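Local coordinates for alpha-glucosidase (Pseudoalteromonas sp. K8, PDB 5HQA), which probably hydrolyses alpha-glucosidic bonds as a family 97 glycoside hydrolase, and binds the inhibitor acarbose in a pocket that holds a calcium ion, at residues Gly264-Trp270 with Phe305-Glu311; Tyr295-Phe299 with Leu533-Leu538. All coordinates share one frame; numbering follows the deposited sequence.

Following the chain from the N terminus, strand 264-269 is the first of the parallel barrel strands; helix 290-303 and strand 307-310 follow, a right-handed beta-alpha-beta crossover of the TIM-barrel domain. Contact 1 closes this short loop by pairing the two strands in parallel. Contact 2 starts within it, at residues 295-299, and reaches more than 230 residues ahead to 533-538, so the two closures cross. The short helix 534-538 follows strand 527-529, which flanks strand 264-269 on the side away from strand 307-310. Contact 1 thus ties strand to strand, and contact 2 ties helix to helix outside them. Tyr296 and Phe299 join the layers, lying against Ile267 and, for Tyr296, Ile269.

Contact 1: residues Gly264-Trp270 with Phe305-Glu311. With AC1 (4,6-dideoxy-4-{[(1S,4R,5S,6S)-4,5,6-trihydroxy-3-(hydroxymethyl)cyclohex-2-en-1-yl]amino}-alpha-D-glucopyranose), chain B.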
loop_
_atom_site.group_PDB
_atom_site.type_symbol
_atom_site.label_atom_id
_atom_site.label_comp_id
_atom_site.label_asym_id
_atom_site.label_seq_id
_atom_site.Cartn_x
_atom_site.Cartn_y
_atom_site.Cartn_z
ATOM N N GLY A 264 10.183 5.292 -11.430
ATOM C CA GLY A 264 11.541 5.787 -11.317
ATOM C C GLY A 264 11.884 6.138 -9.885
ATOM O O GLY A 264 11.099 5.913 -8.966
ATOM N N LYS A 265 13.072 6.702 -9.712
ATOM C CA LYS A 265 13.559 7.081 -8.395
ATOM C C LYS A 265 13.580 8.595 -8.269
ATOM O O LYS A 265 13.743 9.310 -9.261
ATOM C CB LYS A 265 14.952 6.503 -8.147
ATOM C CG LYS A 265 14.924 4.985 -7.977
ATOM C CD LYS A 265 16.322 4.388 -8.037
ATOM C CE LYS A 265 16.904 4.527 -9.441
ATOM N NZ LYS A 265 18.098 3.666 -9.599
ATOM N N TYR A 266 13.396 9.089 -7.044
ATOM C CA TYR A 266 13.364 10.530 -6.840
ATOM C C TYR A 266 14.047 10.891 -5.532
ATOM O O TYR A 266 14.268 10.045 -4.662
ATOM C CB TYR A 266 11.921 11.079 -6.878
ATOM C CG TYR A 266 11.023 10.704 -5.721
ATOM C CD1 TYR A 266 10.477 9.426 -5.615
ATOM C CD2 TYR A 266 10.682 11.642 -4.758
ATOM C CE1 TYR A 266 9.636 9.086 -4.561
ATOM C CE2 TYR A 266 9.840 11.315 -3.704
ATOM C CZ TYR A 266 9.322 10.035 -3.611
ATOM O OH TYR A 266 8.495 9.713 -2.561
ATOM N N ILE A 267 14.410 12.168 -5.426
ATOM C CA ILE A 267 14.907 12.747 -4.186
ATOM C C ILE A 267 13.985 13.904 -3.831
ATOM O O ILE A 267 13.028 14.196 -4.556
ATOM C CB ILE A 267 16.361 13.223 -4.319
ATOM C CG1 ILE A 267 16.462 14.313 -5.394
ATOM C CG2 ILE A 267 17.288 12.042 -4.628
ATOM C CD1 ILE A 267 17.885 14.786 -5.653
ATOM N N GLY A 268 14.256 14.581 -2.723
ATOM C CA GLY A 268 13.369 15.669 -2.396
ATOM C C GLY A 268 13.868 16.601 -1.326
ATOM O O GLY A 268 14.630 16.200 -0.445
ATOM N N ILE A 269 13.459 17.864 -1.420
ATOM C CA ILE A 269 13.542 18.790 -0.299
ATOM C C ILE A 269 12.419 18.367 0.636
ATOM O O ILE A 269 11.241 18.647 0.384
ATOM C CB ILE A 269 13.416 20.246 -0.746
ATOM C CG1 ILE A 269 14.603 20.609 -1.637
ATOM C CG2 ILE A 269 13.339 21.180 0.456
ATOM C CD1 ILE A 269 14.467 21.951 -2.354
ATOM N N TRP A 270 12.779 17.616 1.676
ATOM C CA TRP A 270 11.814 16.818 2.419
ATOM C C TRP A 270 12.364 16.421 3.789
ATOM O O TRP A 270 11.891 16.915 4.815
ATOM C CB TRP A 270 11.423 15.570 1.614
ATOM C CG TRP A 270 10.451 14.730 2.370
ATOM C CD1 TRP A 270 9.135 15.015 2.603
ATOM C CD2 TRP A 270 10.717 13.485 3.036
ATOM N NE1 TRP A 270 8.563 14.023 3.369
ATOM C CE2 TRP A 270 9.515 13.076 3.652
ATOM C CE3 TRP A 270 11.856 12.681 3.177
ATOM C CZ2 TRP A 270 9.417 11.898 4.395
ATOM C CZ3 TRP A 270 11.760 11.513 3.918
ATOM C CH2 TRP A 270 10.549 11.133 4.518
ATOM N N PHE A 305 18.470 10.355 -10.963
ATOM C CA PHE A 305 17.139 10.424 -10.382
ATOM C C PHE A 305 16.219 11.231 -11.287
ATOM O O PHE A 305 16.640 12.220 -11.893
ATOM C CB PHE A 305 17.198 11.014 -8.973
ATOM C CG PHE A 305 17.936 10.134 -8.008
ATOM C CD1 PHE A 305 19.311 10.229 -7.876
ATOM C CD2 PHE A 305 17.260 9.166 -7.280
ATOM C CE1 PHE A 305 20.001 9.394 -7.013
ATOM C CE2 PHE A 305 17.943 8.327 -6.408
ATOM C CZ PHE A 305 19.315 8.441 -6.276
ATOM N N ASP A 306 14.963 10.787 -11.389
ATOM C CA ASP A 306 14.039 11.343 -12.373
ATOM C C ASP A 306 13.429 12.669 -11.939
ATOM O O ASP A 306 13.039 13.471 -12.797
ATOM C CB ASP A 306 12.901 10.358 -12.653
ATOM C CG ASP A 306 13.366 9.111 -13.367
ATOM O OD1 ASP A 306 14.439 9.146 -14.000
ATOM O OD2 ASP A 306 12.642 8.094 -13.308
ATOM N N GLY A 307 13.294 12.899 -10.634
ATOM C CA GLY A 307 12.544 14.054 -10.178
ATOM C C GLY A 307 12.968 14.486 -8.794
ATOM O O GLY A 307 13.652 13.761 -8.065
ATOM N N VAL A 308 12.545 15.701 -8.444
ATOM C CA VAL A 308 12.797 16.290 -7.133
ATOM C C VAL A 308 11.456 16.703 -6.543
ATOM O O VAL A 308 10.787 17.593 -7.079
ATOM C CB VAL A 308 13.746 17.494 -7.211
ATOM C CG1 VAL A 308 13.877 18.153 -5.842
ATOM C CG2 VAL A 308 15.107 17.068 -7.758
ATOM N N LEU A 309 11.053 16.048 -5.456
ATOM C CA LEU A 309 9.922 16.515 -4.668
ATOM C C LEU A 309 10.324 17.750 -3.874
ATOM O O LEU A 309 11.411 17.800 -3.296
ATOM C CB LEU A 309 9.464 15.418 -3.705
ATOM C CG LEU A 309 8.455 15.805 -2.616
ATOM C CD1 LEU A 309 7.048 16.034 -3.206
ATOM C CD2 LEU A 309 8.424 14.740 -1.507
ATOM N N VAL A 310 9.447 18.751 -3.831
ATOM C CA VAL A 310 9.688 19.940 -3.017
ATOM C C VAL A 310 8.425 20.250 -2.228
ATOM O O VAL A 310 7.377 20.538 -2.821
ATOM C CB VAL A 310 10.098 21.159 -3.858
ATOM C CG1 VAL A 310 10.360 22.328 -2.946
ATOM C CG2 VAL A 310 11.332 20.861 -4.689
ATOM N N GLU A 311 8.524 20.190 -0.898
ATOM C CA GLU A 311 7.419 20.538 -0.010
ATOM C C GLU A 311 7.648 21.917 0.594
ATOM O O GLU A 311 8.782 22.314 0.874
ATOM C CB GLU A 311 7.251 19.506 1.109
ATOM C CG GLU A 311 6.992 18.114 0.586
ATOM C CD GLU A 311 6.589 17.140 1.672
ATOM O OE1 GLU A 311 6.625 17.510 2.863
ATOM O OE2 GLU A 311 6.248 15.987 1.323
HETATM C C1 AC1 B . 1.608 14.025 11.528
HETATM O O2 AC1 B . 0.430 11.941 11.462
HETATM C C2 AC1 B . 0.968 12.979 10.626
HETATM C C4A AC1 B . 5.012 15.069 4.555
HETATM C C3 AC1 B . 1.950 12.431 9.626
HETATM O O3 AC1 B . 1.337 11.395 8.839
HETATM C C4 AC1 B . 2.480 13.547 8.765
HETATM N N4A AC1 B . 3.232 13.067 7.563
HETATM C C5 AC1 B . 3.373 14.277 9.755
HETATM O O5 AC1 B . 2.496 14.951 10.751
HETATM C C6 AC1 B . 4.282 15.301 9.149
HETATM C C1B AC1 B . 2.826 13.712 6.263
HETATM C C2B AC1 B . 3.676 13.029 5.000
HETATM O O2B AC1 B . 3.558 11.611 5.119
HETATM C C3B AC1 B . 5.004 13.489 4.968
HETATM O O3B AC1 B . 5.827 12.785 4.004
HETATM O O4 AC1 B . 6.324 15.589 4.645
HETATM C C5B AC1 B . 4.123 15.869 5.364
HETATM C C7B AC1 B . 2.963 15.129 6.233
HETATM C C6B AC1 B . 3.898 17.326 4.927
HETATM O O6B AC1 B . 3.087 17.309 3.794
#
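Trp270 and Glu311 run side by side beyond the ends of two paired strands and grip the same sugar-like ring, the unsaturated cyclitol of acarbose. The indole reaches it because CG stands opposite the backbone N (chi1 179°). Trp270 NE1 donates to AC1 O3B at 3.1 Å and more weakly to O4, which in turn donates to Glu311 OE1 at 2.6 Å. The carboxylate is turned 82° from the indole plane, and Glu311 OE2 meets the ring edge at Trp270 CD1, 3.3 Å away. Trp280 bonds to OE1 and Lys386 forms a salt bridge with OE2, so the acid is held from several directions. With an alanine at Trp270, O3B and O4 would probably lose their indole donor, and the flank of Glu311 its cover.

In the middle of the strands, from Ile267 to Ile269 and Gly307 to Leu309, the packing is tight and parallel, as expected of adjacent barrel strands. Ile267 gives its N to Gly307 O and takes Leu309 N on its own O, and Ile269 N then returns to Leu309 O at 2.8 Å. The last rung, Glu311 N to Ile269 O, is weak. Ile267 also sends CG2 over one face of Phe305, 4.0 Å from the ring centroid. The far end is looser: Asp306 is exposed and its OD2 merely lies beside Gly264 CA, although its backbone N still bonds to Lys265 O. Nearby, Gly307 N is buried with no partner in the model.

Strand 264-269 is flanked on its other edge by strand 527-529, and strand 307-310 by strand 352-358. Tyr266 and Leu309 share the face that meets Ile354, whereas Ile267, Val308 and Ile269 turn to the opposite one, against helix 290-303.

Contact 2: residues Tyr295-Phe299 with Leu533-Leu538; sequences YYMDF and LPKNYL
Pro534 packs among Tyr295, Tyr296 and Phe299 where helix 290-303 of the TIM barrel meets the short helix 534-538 that follows the last barrel strand, a worked case of one small, rigid ring set among three aromatic side chains. The axes of the short segments stay 11.8 Å apart, so long side chains must span the distance between the helices. Phe299, whose CB already points toward the other helix, holds CG anti to the backbone N (chi1 -178°), which carries the ring out to Pro534. Pro534 CB then sits over the centre of the Phe299 ring, 3.7 Å from the centroid and 13° off the normal, a CH-pi contact. The rim of that ring is occupied too: Phe299 CE1 meets Leu538 CD2 at 3.7 Å, and CZ meets Tyr537 CB.

Tyr296 offers a second face. Pro534 CG lies above it, displaced toward the rim, and Pro534 CD approaches Tyr296 OH at 3.4 Å. Farther out, Leu533 CD2 also touches this OH. The side chain of Tyr296 works on two fronts, since it also packs on Ile267, Ile269 and Val308 of the barrel strands.

Tyr295 takes the solvent side. Its chi1 of 163° extends the phenol until Tyr295 OH stands 3.7 Å from Pro534 CB. One water completes the bridge, 3.1 Å from Tyr295 OH and accepting a hydrogen bond from the backbone N of Lys535.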
loop_
_atom_site.group_PDB
_atom_site.type_symbol
_atom_site.label_atom_id
_atom_site.label_comp_id
_atom_site.label_asym_id
_atom_site.label_seq_id
_atom_site.Cartn_x
_atom_site.Cartn_y
_atom_site.Cartn_z
ATOM N N TYR A 295 19.826 23.080 -6.740
ATOM C CA TYR A 295 20.892 22.243 -6.205
ATOM C C TYR A 295 20.477 20.776 -6.193
ATOM O O TYR A 295 21.262 19.897 -6.573
ATOM C CB TYR A 295 21.272 22.729 -4.807
ATOM C CG TYR A 295 22.060 21.745 -3.970
ATOM C CD1 TYR A 295 23.441 21.642 -4.089
ATOM C CD2 TYR A 295 21.421 20.942 -3.033
ATOM C CE1 TYR A 295 24.162 20.748 -3.312
ATOM C CE2 TYR A 295 22.125 20.047 -2.254
ATOM C CZ TYR A 295 23.496 19.949 -2.395
ATOM O OH TYR A 295 24.188 19.050 -1.604
ATOM N N TYR A 296 19.241 20.491 -5.777
ATOM C CA TYR A 296 18.761 19.109 -5.800
ATOM C C TYR A 296 18.631 18.588 -7.229
ATOM O O TYR A 296 18.943 17.421 -7.500
ATOM C CB TYR A 296 17.424 19.000 -5.061
ATOM C CG TYR A 296 17.557 18.790 -3.565
ATOM C CD1 TYR A 296 18.025 19.806 -2.737
ATOM C CD2 TYR A 296 17.207 17.574 -2.981
ATOM C CE1 TYR A 296 18.143 19.612 -1.371
ATOM C CE2 TYR A 296 17.324 17.373 -1.612
ATOM C CZ TYR A 296 17.792 18.395 -0.817
ATOM O OH TYR A 296 17.912 18.202 0.541
ATOM N N MET A 297 18.170 19.431 -8.160
ATOM C CA MET A 297 18.047 18.984 -9.546
ATOM C C MET A 297 19.404 18.649 -10.141
ATOM O O MET A 297 19.533 17.674 -10.891
ATOM C CB MET A 297 17.345 20.046 -10.391
ATOM C CG MET A 297 15.843 20.072 -10.173
ATOM S SD MET A 297 15.108 21.598 -10.790
ATOM C CE MET A 297 14.021 20.981 -12.011
ATOM N N ASP A 298 20.426 19.451 -9.825
ATOM C CA ASP A 298 21.781 19.148 -10.282
ATOM C C ASP A 298 22.225 17.786 -9.772
ATOM O O ASP A 298 22.785 16.980 -10.521
ATOM C CB ASP A 298 22.762 20.228 -9.818
ATOM C CG ASP A 298 22.561 21.555 -10.529
ATOM O OD1 ASP A 298 22.011 21.565 -11.654
ATOM O OD2 ASP A 298 22.974 22.594 -9.964
ATOM N N PHE A 299 21.986 17.520 -8.488
ATOM C CA PHE A 299 22.338 16.228 -7.911
ATOM C C PHE A 299 21.573 15.104 -8.596
ATOM O O PHE A 299 22.154 14.075 -8.963
ATOM C CB PHE A 299 22.053 16.247 -6.404
ATOM C CG PHE A 299 22.418 14.971 -5.687
ATOM C CD1 PHE A 299 23.685 14.800 -5.152
ATOM C CD2 PHE A 299 21.482 13.949 -5.533
ATOM C CE1 PHE A 299 24.020 13.633 -4.485
ATOM C CE2 PHE A 299 21.813 12.779 -4.872
ATOM C CZ PHE A 299 23.088 12.622 -4.343
ATOM N N LEU A 533 19.489 13.576 2.761
ATOM C CA LEU A 533 20.111 14.770 2.211
ATOM C C LEU A 533 21.197 14.368 1.216
ATOM O O LEU A 533 21.949 13.418 1.471
ATOM C CB LEU A 533 20.724 15.616 3.329
ATOM C CG LEU A 533 19.836 15.887 4.548
ATOM C CD1 LEU A 533 20.584 16.727 5.583
ATOM C CD2 LEU A 533 18.574 16.576 4.108
ATOM N N PRO A 534 21.317 15.067 0.081
ATOM C CA PRO A 534 22.350 14.695 -0.907
ATOM C C PRO A 534 23.748 14.537 -0.323
ATOM O O PRO A 534 24.452 13.585 -0.684
ATOM C CB PRO A 534 22.278 15.845 -1.918
ATOM C CG PRO A 534 20.831 16.276 -1.852
ATOM C CD PRO A 534 20.454 16.161 -0.400
ATOM N N LYS A 535 24.167 15.423 0.583
ATOM C CA LYS A 535 25.521 15.321 1.119
ATOM C C LYS A 535 25.742 13.997 1.836
ATOM O O LYS A 535 26.880 13.515 1.905
ATOM C CB LYS A 535 25.810 16.488 2.062
ATOM C CG LYS A 535 24.967 16.479 3.318
ATOM C CD LYS A 535 25.322 17.650 4.231
ATOM C CE LYS A 535 24.475 17.620 5.496
ATOM N NZ LYS A 535 24.793 18.750 6.412
ATOM N N ASN A 536 24.678 13.393 2.371
ATOM C CA ASN A 536 24.847 12.128 3.077
ATOM C C ASN A 536 25.079 10.974 2.113
ATOM O O ASN A 536 25.729 9.986 2.475
ATOM C CB ASN A 536 23.642 11.882 3.976
ATOM C CG ASN A 536 23.606 12.850 5.132
ATOM O OD1 ASN A 536 24.658 13.311 5.572
ATOM N ND2 ASN A 536 22.407 13.185 5.616
ATOM N N TYR A 537 24.586 11.088 0.881
ATOM C CA TYR A 537 24.919 10.094 -0.136
ATOM C C TYR A 537 26.340 10.294 -0.647
ATOM O O TYR A 537 27.064 9.320 -0.884
ATOM C CB TYR A 537 23.914 10.171 -1.280
ATOM C CG TYR A 537 22.526 9.759 -0.857
ATOM C CD1 TYR A 537 22.308 8.533 -0.239
ATOM C CD2 TYR A 537 21.435 10.597 -1.054
ATOM C CE1 TYR A 537 21.041 8.141 0.155
ATOM C CE2 TYR A 537 20.158 10.212 -0.657
ATOM C CZ TYR A 537 19.971 8.980 -0.057
ATOM O OH TYR A 537 18.709 8.574 0.338
ATOM N N LEU A 538 26.755 11.551 -0.826
ATOM C CA LEU A 538 28.115 11.832 -1.277
ATOM C C LEU A 538 29.159 11.337 -0.284
ATOM O O LEU A 538 30.308 11.089 -0.674
ATOM C CB LEU A 538 28.289 13.333 -1.518
ATOM C CG LEU A 538 27.411 13.954 -2.610
ATOM C CD1 LEU A 538 27.632 15.464 -2.692
ATOM C CD2 LEU A 538 27.691 13.297 -3.939
HETATM O O HOH W 1 22.838 18.184 1.096
#